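Local coordinates for protein haloacid dehalogenase-like hydrolase (Bacteroides thetaiotaomicron, PDB 1YMQ) that probably acts as a magnesium-dependent phosphatase of sugar phosphates, a hydrolase of the haloacid dehalogenase-like family, at residues A[8-13]-A[50-55]; A[148-153]-A[179-184]; A[218-223]-A[236-241]; A[23-28]-A[249-254]. One frame throughout, in Å; residues are numbered along the deposited sequence.

Interaction 1: residues A[8-13]-A[50-55]; sequences DIDGTL and INNLSE. With MG (magnesium ion), chain B; SO4 (sulfate ion), chain D.
Ile9, set in the loop whose Asp8, Asp10 and Thr12 fit the DxDx(T/V) motif of haloacid dehalogenase-like hydrolases, meets Leu53 methyl to methyl, Ile9 CD1 lying 3.6 Å from Leu53 CD1. This is the tight part. With CG1 anti to the carbonyl carbon (chi1 -64°), the isoleucine sends CD1 on to Ile50 CG2 at 4.1 Å, while its other branch, CG2, rests 3.5 Å from Asn52 ND2. Ile41 of strand 38-42 touches both Ile9 and Leu53. Trimming Ile9 to an alanine would probably open a gap against Leu53 CD1 and Ile50 CG2 and let the Asn52 amide turn more freely. The polar side, at the partly exposed Asn52, is slacker: Asn52 ND2 gives Asp10 OD1 a weak hydrogen bond of 3.3 Å, bent to 128°, the planar groups turned 41° apart. Arg45 is the stronger partner of this aspartate, in a salt bridge to OD2, and Asn52 OD1 is buried without a partner in the model. Across the loop, magnesium binds Asp8 OD1 at 2.2 Å, with Asp10 O, Asp211, two waters and a sulfate, whose O1 accepts hydrogen bonds from Ile9 N at 3.1 Å and from Asp10 N.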
loop_
_atom_site.group_PDB
_atom_site.type_symbol
_atom_site.label_atom_id
_atom_site.label_comp_id
_atom_site.label_asym_id
_atom_site.label_seq_id
_atom_site.Cartn_x
_atom_site.Cartn_y
_atom_site.Cartn_z
ATOM N N ASP A 8 -2.888 0.873 6.524
ATOM C CA ASP A 8 -2.259 1.466 5.351
ATOM C C ASP A 8 -1.287 2.514 5.960
ATOM O O ASP A 8 -1.471 2.969 7.100
ATOM C CB ASP A 8 -3.331 2.188 4.537
ATOM C CG ASP A 8 -2.744 3.063 3.515
ATOM O OD1 ASP A 8 -3.198 4.214 3.447
ATOM O OD2 ASP A 8 -1.810 2.581 2.812
ATOM N N ILE A 9 -0.270 2.927 5.219
ATOM C CA ILE A 9 0.664 3.909 5.790
ATOM C C ILE A 9 0.256 5.354 5.508
ATOM O O ILE A 9 -0.209 6.068 6.404
ATOM C CB ILE A 9 2.110 3.719 5.222
ATOM C CG1 ILE A 9 2.652 2.355 5.653
ATOM C CG2 ILE A 9 3.070 4.850 5.767
ATOM C CD1 ILE A 9 4.075 1.966 5.042
ATOM N N ASP A 10 0.406 5.761 4.256
ATOM C CA ASP A 10 0.180 7.142 3.854
ATOM C C ASP A 10 -1.264 7.623 3.919
ATOM O O ASP A 10 -2.103 7.179 3.170
ATOM C CB ASP A 10 0.782 7.381 2.458
ATOM C CG ASP A 10 2.246 7.006 2.407
ATOM O OD1 ASP A 10 3.059 7.665 3.092
ATOM O OD2 ASP A 10 2.586 6.026 1.712
ATOM N N GLY A 11 -1.518 8.581 4.816
ATOM C CA GLY A 11 -2.872 9.074 4.981
ATOM C C GLY A 11 -3.646 8.271 6.054
ATOM O O GLY A 11 -4.764 8.622 6.381
ATOM N N THR A 12 -3.044 7.210 6.616
ATOM C CA THR A 12 -3.738 6.404 7.627
ATOM C C THR A 12 -2.915 6.415 8.929
ATOM O O THR A 12 -3.413 6.812 9.975
ATOM C CB THR A 12 -3.983 5.003 7.065
ATOM O OG1 THR A 12 -4.844 5.123 5.921
ATOM C CG2 THR A 12 -4.635 4.092 8.121
ATOM N N LEU A 13 -1.642 6.037 8.844
ATOM C CA LEU A 13 -0.710 6.155 9.975
ATOM C C LEU A 13 0.044 7.496 9.888
ATOM O O LEU A 13 0.164 8.239 10.864
ATOM C CB LEU A 13 0.333 5.022 9.921
ATOM C CG LEU A 13 -0.261 3.619 10.242
ATOM C CD1 LEU A 13 0.760 2.527 9.940
ATOM C CD2 LEU A 13 -0.660 3.582 11.745
ATOM N N ILE A 50 9.880 2.100 2.252
ATOM C CA ILE A 50 9.161 2.343 3.510
ATOM C C ILE A 50 10.184 3.002 4.432
ATOM O O ILE A 50 10.944 2.316 5.170
ATOM C CB ILE A 50 8.653 1.027 4.137
ATOM C CG1 ILE A 50 7.617 0.415 3.150
ATOM C CG2 ILE A 50 8.045 1.331 5.544
ATOM C CD1 ILE A 50 6.917 -0.931 3.554
ATOM N N ASN A 51 10.182 4.325 4.400
ATOM C CA ASN A 51 11.146 5.120 5.146
ATOM C C ASN A 51 10.501 6.033 6.181
ATOM O O ASN A 51 11.175 6.885 6.750
ATOM C CB ASN A 51 11.967 5.976 4.150
ATOM C CG ASN A 51 11.157 7.114 3.511
ATOM O OD1 ASN A 51 9.925 7.144 3.551
ATOM N ND2 ASN A 51 11.865 8.052 2.899
ATOM N N ASN A 52 9.210 5.860 6.435
ATOM C CA ASN A 52 8.544 6.743 7.369
ATOM C C ASN A 52 7.916 6.072 8.570
ATOM O O ASN A 52 7.064 6.657 9.227
ATOM C CB ASN A 52 7.487 7.542 6.623
ATOM C CG ASN A 52 6.504 6.658 5.853
ATOM O OD1 ASN A 52 6.626 5.432 5.831
ATOM N ND2 ASN A 52 5.538 7.288 5.217
ATOM N N LEU A 53 8.328 4.848 8.863
ATOM C CA LEU A 53 7.778 4.103 9.994
ATOM C C LEU A 53 8.762 3.872 11.139
ATOM O O LEU A 53 8.487 3.079 12.055
ATOM C CB LEU A 53 7.255 2.721 9.490
ATOM C CG LEU A 53 6.041 2.738 8.537
ATOM C CD1 LEU A 53 5.622 1.223 8.205
ATOM C CD2 LEU A 53 4.883 3.512 9.204
ATOM N N SER A 54 9.899 4.568 11.142
ATOM C CA SER A 54 10.902 4.282 12.179
ATOM C C SER A 54 10.370 4.353 13.606
ATOM O O SER A 54 10.831 3.643 14.488
ATOM C CB SER A 54 12.115 5.208 12.020
ATOM O OG SER A 54 11.757 6.503 12.465
ATOM N N GLU A 55 9.385 5.193 13.845
ATOM C CA GLU A 55 8.849 5.245 15.204
ATOM C C GLU A 55 8.162 3.937 15.597
ATOM O O GLU A 55 8.355 3.456 16.709
ATOM C CB GLU A 55 7.880 6.397 15.339
ATOM C CG GLU A 55 8.549 7.697 15.125
ATOM C CD GLU A 55 7.558 8.783 14.945
ATOM O OE1 GLU A 55 7.465 9.646 15.834
ATOM O OE2 GLU A 55 6.849 8.774 13.923
HETATM MG MG MG B . -3.022 5.622 1.787
HETATM S S SO4 D . -0.013 3.597 0.911
HETATM O O1 SO4 D . 0.534 3.173 2.219
HETATM O O2 SO4 D . -0.995 4.735 1.138
HETATM O O3 SO4 D . 1.152 4.080 0.075
HETATM O O4 SO4 D . -0.729 2.518 0.138
HETATM O O HOH W 1 -3.518 7.496 0.451
HETATM O O HOH W 2 -4.113 4.185 0.325
#

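Interaction 2: residues A[148-153]-A[179-184]; sequences IQMTPF and ADVTAK
Met150 O takes the shortest hydrogen bond between the strands, from Val181 N at 2.7 Å; Met150 N returns one to Val181 O at 3.1 Å. This antiparallel hydrogen-bonded pair joins strand 149-152, at the edge of a three-stranded antiparallel sheet, to strand 180-182 of a two-stranded one, and Ala179 N to Pro152 O continues the join. Against strand 104-107, Ile148 and Gln149 both face Val107 in a classic beta bulge. On one face, Thr151 OG1 donates to Asp180 OD1 at 2.8 Å, on its anti side and 27° out of the carboxylate plane. Gln149, its CG anti to the backbone N (chi1 175°), stacks its amide on that carboxylate, the planes 9° apart. Gln149 NE2 donates to Gly44 O, and Asn69 ND2 serves both Gln149 OE1 and Asp180 OD2. A leucine at Gln149 would probably leave Gly44 O without this donor and the Asp180 carboxylate without its flat neighbour. On the other face, Met150 CG packs 4.1 Å from Val181 CB, covered by Met93. The side chain of Asp180 lies about 6 Å from the bound sulfate; bonds from Thr151 OG1 and Asn69 ND2, with the Gln149 amide alongside, probably hold its orientation near that site.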
loop_
_atom_site.group_PDB
_atom_site.type_symbol
_atom_site.label_atom_id
_atom_site.label_comp_id
_atom_site.label_asym_id
_atom_site.label_seq_id
_atom_site.Cartn_x
_atom_site.Cartn_y
_atom_site.Cartn_z
ATOM N N ILE A 148 7.427 -7.421 -9.677
ATOM C CA ILE A 148 6.380 -7.654 -8.687
ATOM C C ILE A 148 5.306 -6.577 -8.758
ATOM O O ILE A 148 4.099 -6.866 -8.633
ATOM C CB ILE A 148 7.024 -7.734 -7.297
ATOM C CG1 ILE A 148 8.061 -8.860 -7.342
ATOM C CG2 ILE A 148 5.912 -7.950 -6.189
ATOM C CD1 ILE A 148 8.824 -9.146 -6.045
ATOM N N GLN A 149 5.733 -5.325 -8.947
ATOM C CA GLN A 149 4.785 -4.261 -9.072
ATOM C C GLN A 149 5.333 -3.159 -10.028
ATOM O O GLN A 149 6.522 -2.896 -10.031
ATOM C CB GLN A 149 4.547 -3.623 -7.670
ATOM C CG GLN A 149 3.644 -2.372 -7.681
ATOM C CD GLN A 149 3.143 -1.965 -6.221
ATOM O OE1 GLN A 149 2.239 -2.575 -5.712
ATOM N NE2 GLN A 149 3.769 -0.905 -5.676
ATOM N N MET A 150 4.450 -2.578 -10.836
ATOM C CA MET A 150 4.907 -1.451 -11.666
ATOM C C MET A 150 3.999 -0.285 -11.331
ATOM O O MET A 150 2.782 -0.434 -11.048
ATOM C CB MET A 150 4.881 -1.771 -13.185
ATOM C CG MET A 150 3.906 -2.734 -13.642
ATOM S SD MET A 150 4.224 -3.199 -15.428
ATOM C CE MET A 150 2.600 -3.909 -15.745
ATOM N N THR A 151 4.610 0.891 -11.304
ATOM C CA THR A 151 3.866 2.093 -10.957
ATOM C C THR A 151 3.983 3.155 -12.051
ATOM O O THR A 151 4.917 4.023 -12.027
ATOM C CB THR A 151 4.405 2.642 -9.630
ATOM O OG1 THR A 151 4.133 1.694 -8.597
ATOM C CG2 THR A 151 3.746 3.989 -9.286
ATOM N N PRO A 152 3.089 3.092 -13.040
ATOM C CA PRO A 152 3.080 4.052 -14.142
ATOM C C PRO A 152 2.498 5.376 -13.652
ATOM O O PRO A 152 1.497 5.409 -12.878
ATOM C CB PRO A 152 2.147 3.392 -15.159
ATOM C CG PRO A 152 1.180 2.656 -14.271
ATOM C CD PRO A 152 2.111 2.013 -13.295
ATOM N N PHE A 153 3.112 6.468 -14.094
ATOM C CA PHE A 153 2.626 7.770 -13.713
ATOM C C PHE A 153 1.630 8.188 -14.771
ATOM O O PHE A 153 1.907 9.079 -15.575
ATOM C CB PHE A 153 3.801 8.757 -13.570
ATOM C CG PHE A 153 4.527 8.637 -12.260
ATOM C CD1 PHE A 153 5.256 7.488 -11.945
ATOM C CD2 PHE A 153 4.408 9.640 -11.294
ATOM C CE1 PHE A 153 5.866 7.333 -10.682
ATOM C CE2 PHE A 153 4.994 9.500 -10.044
ATOM C CZ PHE A 153 5.733 8.341 -9.731
ATOM N N ALA A 179 -0.566 5.072 -10.501
ATOM C CA ALA A 179 -1.320 3.919 -9.948
ATOM C C ALA A 179 -0.322 2.761 -9.778
ATOM O O ALA A 179 0.729 2.760 -10.420
ATOM C CB ALA A 179 -2.433 3.478 -10.905
ATOM N N ASP A 180 -0.669 1.783 -8.935
ATOM C CA ASP A 180 0.187 0.627 -8.712
ATOM C C ASP A 180 -0.464 -0.528 -9.410
ATOM O O ASP A 180 -1.645 -0.780 -9.223
ATOM C CB ASP A 180 0.266 0.275 -7.217
ATOM C CG ASP A 180 0.998 1.332 -6.421
ATOM O OD1 ASP A 180 1.922 1.985 -6.980
ATOM O OD2 ASP A 180 0.690 1.481 -5.221
ATOM N N VAL A 181 0.323 -1.277 -10.172
ATOM C CA VAL A 181 -0.235 -2.385 -10.927
ATOM C C VAL A 181 0.422 -3.664 -10.435
ATOM O O VAL A 181 1.653 -3.717 -10.316
ATOM C CB VAL A 181 0.045 -2.226 -12.460
ATOM C CG1 VAL A 181 -0.594 -3.374 -13.214
ATOM C CG2 VAL A 181 -0.588 -0.884 -12.971
ATOM N N THR A 182 -0.416 -4.683 -10.200
ATOM C CA THR A 182 0.061 -5.970 -9.687
ATOM C C THR A 182 -0.689 -7.107 -10.375
ATOM O O THR A 182 -1.644 -6.884 -11.118
ATOM C CB THR A 182 -0.149 -6.127 -8.157
ATOM O OG1 THR A 182 -1.504 -5.751 -7.829
ATOM C CG2 THR A 182 0.857 -5.274 -7.375
ATOM N N ALA A 183 -0.216 -8.320 -10.143
ATOM C CA ALA A 183 -0.835 -9.491 -10.765
ATOM C C ALA A 183 -2.235 -9.796 -10.241
ATOM O O ALA A 183 -2.664 -9.345 -9.164
ATOM C CB ALA A 183 0.097 -10.735 -10.600
ATOM N N LYS A 184 -2.949 -10.579 -11.038
ATOM C CA LYS A 184 -4.317 -10.975 -10.734
ATOM C C LYS A 184 -4.469 -11.395 -9.263
ATOM O O LYS A 184 -3.749 -12.274 -8.778
ATOM C CB LYS A 184 -4.685 -12.157 -11.655
ATOM C CG LYS A 184 -6.057 -12.743 -11.415
ATOM C CD LYS A 184 -7.122 -11.707 -11.725
ATOM C CE LYS A 184 -8.527 -12.282 -11.521
ATOM N NZ LYS A 184 -9.554 -11.209 -11.777
HETATM O O HOH W 3 2.381 -8.876 -8.799
#

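Interaction 3: residues A[218-223]-A[236-241]; sequences MLRHAA and KAAADY. With MG (magnesium ion), chain C.
The C-terminal ends of helices 216-221 and 233-238 come together at Leu219 and Ala239, whose CA atoms are 5.3 Å apart, and no direct hydrogen bond links the two segments. Small groups make this closeness possible. Ala238 turns its methyl toward the first helix, where CB lies 3.9 Å from Arg220 CG; the arginine chain runs extended past it, its guanidinium group obliquely placed to that methyl on the exposed rim. Deeper in, Leu219 CB sits 3.8 Å from Ala238 O, while its side chain also touches Ser208 of strand 206-210. Where the first helix ends, Ala222 leaves helical geometry, and the carbonyls released by the turn point to a second magnesium ion. Ala222 O binds this ion at 2.6 Å. Leu219 O lies 2.7 Å from the magnesium. Asp240 contributes from the other segment: CG stands anti to the carbonyl carbon (chi1 -55°), bringing OD2 to 2.8 Å from the metal, and Gly225 N donates to the same oxygen. These distances are long for magnesium. A water 2.7 Å from the magnesium adds a further tie, donating to Ala223 O at 3.0 Å and only weakly to Asp240 OD1. Because helix 216-221 leads from strand 206-210 into strand 224-227, and helix 233-238 from there toward strand 241-242, the contact joins two successive beta-alpha-beta crossovers in parallel strands, as in the Rossmann-like core of haloacid dehalogenase-like hydrolases, with a surface metal site at the join.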
loop_
_atom_site.group_PDB
_atom_site.type_symbol
_atom_site.label_atom_id
_atom_site.label_comp_id
_atom_site.label_asym_id
_atom_site.label_seq_id
_atom_site.Cartn_x
_atom_site.Cartn_y
_atom_site.Cartn_z
ATOM N N MET A 218 -9.396 -4.271 1.035
ATOM C CA MET A 218 -9.202 -4.769 2.402
ATOM C C MET A 218 -10.200 -4.173 3.372
ATOM O O MET A 218 -10.448 -4.744 4.431
ATOM C CB MET A 218 -7.746 -4.547 2.890
ATOM C CG MET A 218 -7.355 -3.095 3.166
ATOM S SD MET A 218 -5.802 -3.079 4.156
ATOM C CE MET A 218 -5.676 -1.340 4.493
ATOM N N LEU A 219 -10.784 -3.033 3.014
ATOM C CA LEU A 219 -11.827 -2.458 3.879
ATOM C C LEU A 219 -13.075 -3.383 3.807
ATOM O O LEU A 219 -13.720 -3.684 4.813
ATOM C CB LEU A 219 -12.165 -1.041 3.417
ATOM C CG LEU A 219 -11.053 -0.026 3.754
ATOM C CD1 LEU A 219 -11.406 1.354 3.177
ATOM C CD2 LEU A 219 -10.910 0.086 5.202
ATOM N N ARG A 220 -13.404 -3.836 2.604
ATOM C CA ARG A 220 -14.526 -4.768 2.410
ATOM C C ARG A 220 -14.251 -6.165 2.982
ATOM O O ARG A 220 -15.129 -6.804 3.581
ATOM C CB ARG A 220 -14.792 -4.940 0.885
ATOM C CG ARG A 220 -15.429 -3.692 0.229
ATOM C CD ARG A 220 -15.713 -3.983 -1.272
ATOM N NE ARG A 220 -16.251 -2.848 -2.037
ATOM C CZ ARG A 220 -16.071 -2.686 -3.349
ATOM N NH1 ARG A 220 -15.361 -3.580 -4.044
ATOM N NH2 ARG A 220 -16.594 -1.635 -3.977
ATOM N N HIS A 221 -13.022 -6.631 2.790
ATOM C CA HIS A 221 -12.640 -7.989 3.172
ATOM C C HIS A 221 -12.469 -8.218 4.651
ATOM O O HIS A 221 -12.811 -9.300 5.154
ATOM C CB HIS A 221 -11.341 -8.375 2.429
ATOM C CG HIS A 221 -10.980 -9.834 2.550
ATOM N ND1 HIS A 221 -11.833 -10.847 2.161
ATOM C CD2 HIS A 221 -9.851 -10.442 2.996
ATOM C CE1 HIS A 221 -11.242 -12.018 2.353
ATOM N NE2 HIS A 221 -10.036 -11.797 2.855
ATOM N N ALA A 222 -11.908 -7.226 5.358
ATOM C CA ALA A 222 -11.686 -7.373 6.808
ATOM C C ALA A 222 -13.039 -7.451 7.523
ATOM O O ALA A 222 -14.020 -6.902 7.035
ATOM C CB ALA A 222 -10.911 -6.165 7.358
ATOM N N ALA A 223 -13.091 -8.098 8.689
ATOM C CA ALA A 223 -14.392 -8.179 9.421
ATOM C C ALA A 223 -14.921 -6.792 9.726
ATOM O O ALA A 223 -16.130 -6.574 9.687
ATOM C CB ALA A 223 -14.243 -8.985 10.724
ATOM N N LYS A 236 -14.939 5.475 1.811
ATOM C CA LYS A 236 -15.848 5.445 2.944
ATOM C C LYS A 236 -17.006 4.447 2.740
ATOM O O LYS A 236 -17.448 3.793 3.673
ATOM C CB LYS A 236 -16.439 6.850 3.173
ATOM C CG LYS A 236 -15.385 7.871 3.530
ATOM C CD LYS A 236 -15.998 9.216 3.916
ATOM C CE LYS A 236 -14.916 10.157 4.407
ATOM N NZ LYS A 236 -15.488 11.489 4.807
ATOM N N ALA A 237 -17.480 4.326 1.509
ATOM C CA ALA A 237 -18.596 3.433 1.194
ATOM C C ALA A 237 -18.207 1.957 1.312
ATOM O O ALA A 237 -19.048 1.086 1.546
ATOM C CB ALA A 237 -19.099 3.717 -0.226
ATOM N N ALA A 238 -16.928 1.677 1.152
ATOM C CA ALA A 238 -16.414 0.296 1.265
ATOM C C ALA A 238 -16.175 -0.130 2.729
ATOM O O ALA A 238 -15.958 -1.317 3.036
ATOM C CB ALA A 238 -15.123 0.182 0.518
ATOM N N ALA A 239 -16.236 0.842 3.627
ATOM C CA ALA A 239 -15.981 0.633 5.057
ATOM C C ALA A 239 -17.218 0.387 5.931
ATOM O O ALA A 239 -18.316 0.773 5.569
ATOM C CB ALA A 239 -15.243 1.849 5.598
ATOM N N ASP A 240 -17.019 -0.279 7.062
ATOM C CA ASP A 240 -18.093 -0.504 8.047
ATOM C C ASP A 240 -18.183 0.654 8.990
ATOM O O ASP A 240 -19.202 0.796 9.676
ATOM C CB ASP A 240 -17.811 -1.766 8.867
ATOM C CG ASP A 240 -17.615 -2.933 7.976
ATOM O OD1 ASP A 240 -18.606 -3.309 7.294
ATOM O OD2 ASP A 240 -16.492 -3.431 7.870
ATOM N N TYR A 241 -17.139 1.492 9.026
ATOM C CA TYR A 241 -17.100 2.621 9.957
ATOM C C TYR A 241 -16.176 3.744 9.426
ATOM O O TYR A 241 -15.100 3.474 8.896
ATOM C CB TYR A 241 -16.585 2.113 11.323
ATOM C CG TYR A 241 -16.455 3.197 12.376
ATOM C CD1 TYR A 241 -17.583 3.627 13.084
ATOM C CD2 TYR A 241 -15.217 3.828 12.649
ATOM C CE1 TYR A 241 -17.493 4.638 14.038
ATOM C CE2 TYR A 241 -15.126 4.822 13.609
ATOM C CZ TYR A 241 -16.290 5.215 14.309
ATOM O OH TYR A 241 -16.238 6.139 15.348
HETATM MG MG MG C . -15.669 -5.254 5.923
HETATM O O HOH W 4 -17.714 -6.648 7.098
#

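Interaction 4: residues A[23-28]-A[249-254]; sequences SSTIEA and DGISKA
Helix segments 23-28 and 250-254 run roughly in the same direction, 39° apart, their axes approaching to 8.1 Å, with the closest CA pair, Ala28 and Ser252, at 5.4 Å. Such nearness rests on small residues: Ala28 CB lies only 3.9 Å from Ser252 CA. One turn earlier the contact becomes polar. Ser24 OG, held between its own backbone N and carbonyl carbon (chi1 65°), donates to Asp249 OD1 at 2.6 Å, meeting that oxygen on its anti side, 24° out of the carboxylate plane. Asp249 occupies the N-cap position yet makes no capping bond with its side chain, which is instead turned to the serine. A water takes the Ser252 amide: it accepts from Ser252 N at 2.8 Å and donates to Ser24 OG at 2.7 Å and to Thr25 OG1, stitching the hydroxyls of one helix to the first turn of the other. Next to this water, Thr25 OG1 rests 3.5 Å from Ile251 CB, and Thr25 CG2 lies beside Ile251 CG2. Ile251 and Ala254 press on Phe209 of strand 206-210, while Ala28 touches Ile261 at the chain's end, so that two helices distant in sequence pack side by side against the central sheet.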
loop_
_atom_site.group_PDB
_atom_site.type_symbol
_atom_site.label_atom_id
_atom_site.label_comp_id
_atom_site.label_asym_id
_atom_site.label_seq_id
_atom_site.Cartn_x
_atom_site.Cartn_y
_atom_site.Cartn_z
ATOM N N SER A 23 0.840 11.437 17.673
ATOM C CA SER A 23 1.183 10.813 18.947
ATOM C C SER A 23 0.077 9.886 19.455
ATOM O O SER A 23 0.364 8.837 20.049
ATOM C CB SER A 23 1.452 11.898 20.024
ATOM O OG SER A 23 2.644 12.584 19.672
ATOM N N SER A 24 -1.186 10.257 19.239
ATOM C CA SER A 24 -2.279 9.398 19.735
ATOM C C SER A 24 -2.289 8.085 18.961
ATOM O O SER A 24 -2.738 7.053 19.483
ATOM C CB SER A 24 -3.644 10.090 19.623
ATOM O OG SER A 24 -3.984 10.324 18.247
ATOM N N THR A 25 -1.745 8.089 17.745
ATOM C CA THR A 25 -1.750 6.825 16.993
ATOM C C THR A 25 -0.693 5.911 17.590
ATOM O O THR A 25 -0.934 4.707 17.795
ATOM C CB THR A 25 -1.507 7.071 15.515
ATOM O OG1 THR A 25 -2.654 7.752 14.991
ATOM C CG2 THR A 25 -1.339 5.698 14.745
ATOM N N ILE A 26 0.478 6.461 17.858
ATOM C CA ILE A 26 1.533 5.670 18.501
ATOM C C ILE A 26 1.008 5.106 19.834
ATOM O O ILE A 26 1.191 3.919 20.144
ATOM C CB ILE A 26 2.774 6.531 18.792
ATOM C CG1 ILE A 26 3.283 7.185 17.501
ATOM C CG2 ILE A 26 3.856 5.669 19.489
ATOM C CD1 ILE A 26 3.720 6.212 16.473
ATOM N N GLU A 27 0.333 5.944 20.625
ATOM C CA GLU A 27 -0.192 5.498 21.931
ATOM C C GLU A 27 -1.241 4.410 21.797
ATOM O O GLU A 27 -1.283 3.451 22.616
ATOM C CB GLU A 27 -0.775 6.699 22.724
ATOM C CG GLU A 27 0.331 7.615 23.182
ATOM C CD GLU A 27 -0.129 9.011 23.578
ATOM O OE1 GLU A 27 -1.339 9.202 23.832
ATOM O OE2 GLU A 27 0.748 9.915 23.655
ATOM N N ALA A 28 -2.105 4.557 20.804
ATOM C CA ALA A 28 -3.137 3.548 20.572
ATOM C C ALA A 28 -2.538 2.184 20.150
ATOM O O ALA A 28 -3.033 1.131 20.589
ATOM C CB ALA A 28 -4.152 4.021 19.457
ATOM N N ASP A 249 -6.951 12.627 15.336
ATOM C CA ASP A 249 -6.887 11.377 16.110
ATOM C C ASP A 249 -7.804 10.295 15.534
ATOM O O ASP A 249 -8.371 9.510 16.301
ATOM C CB ASP A 249 -7.257 11.599 17.595
ATOM C CG ASP A 249 -6.430 12.724 18.249
ATOM O OD1 ASP A 249 -5.213 12.647 18.233
ATOM O OD2 ASP A 249 -6.985 13.702 18.763
ATOM N N GLY A 250 -7.941 10.221 14.203
ATOM C CA GLY A 250 -8.881 9.205 13.660
ATOM C C GLY A 250 -8.556 7.767 14.065
ATOM O O GLY A 250 -9.447 6.938 14.341
ATOM N N ILE A 251 -7.268 7.445 14.114
ATOM C CA ILE A 251 -6.929 6.039 14.491
ATOM C C ILE A 251 -7.271 5.756 15.945
ATOM O O ILE A 251 -7.959 4.771 16.251
ATOM C CB ILE A 251 -5.411 5.731 14.300
ATOM C CG1 ILE A 251 -5.031 5.820 12.776
ATOM C CG2 ILE A 251 -5.114 4.325 14.842
ATOM C CD1 ILE A 251 -5.832 4.891 11.847
ATOM N N SER A 252 -6.795 6.601 16.849
ATOM C CA SER A 252 -7.098 6.315 18.260
ATOM C C SER A 252 -8.603 6.337 18.495
ATOM O O SER A 252 -9.112 5.507 19.251
ATOM C CB SER A 252 -6.460 7.338 19.249
ATOM O OG SER A 252 -6.779 8.646 18.855
ATOM N N LYS A 253 -9.296 7.323 17.922
ATOM C CA LYS A 253 -10.760 7.361 18.093
ATOM C C LYS A 253 -11.470 6.089 17.593
ATOM O O LYS A 253 -12.400 5.577 18.237
ATOM C CB LYS A 253 -11.351 8.573 17.378
ATOM C CG LYS A 253 -11.055 9.904 18.098
ATOM C CD LYS A 253 -11.371 11.093 17.189
ATOM C CE LYS A 253 -11.327 12.438 18.003
ATOM N NZ LYS A 253 -11.619 13.540 17.035
ATOM N N ALA A 254 -11.058 5.567 16.448
ATOM C CA ALA A 254 -11.710 4.367 15.958
ATOM C C ALA A 254 -11.395 3.209 16.884
ATOM O O ALA A 254 -12.263 2.408 17.228
ATOM C CB ALA A 254 -11.225 4.028 14.497
HETATM O O HOH W 5 -4.960 8.625 16.367
#

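Overall arrangement
Interactions 1, 3 and 4 gather round the central mixed sheet and touch one another, whereas interaction 2 touches none of them, its nearest atoms being about 8 Å from interaction 1 and about 19 Å from interaction 4. Residues 8-13 form the hub: Thr12 O meets Ile251 CG1, Leu13 CD2 meets Thr25 CG2, and Asp8 N lies near Met218 CE, while Tyr241 and Ala254 join interactions 3 and 4. Interactions 1, 2 and 4 are buried; interaction 3 is only partly so. Their chemistry follows: an apolar wedge behind a metal-binding loop in interaction 1, strand pairing with a polar face in 2, carbonyls and a carboxylate round a surface ion in 3, small residues and a water between helices in 4.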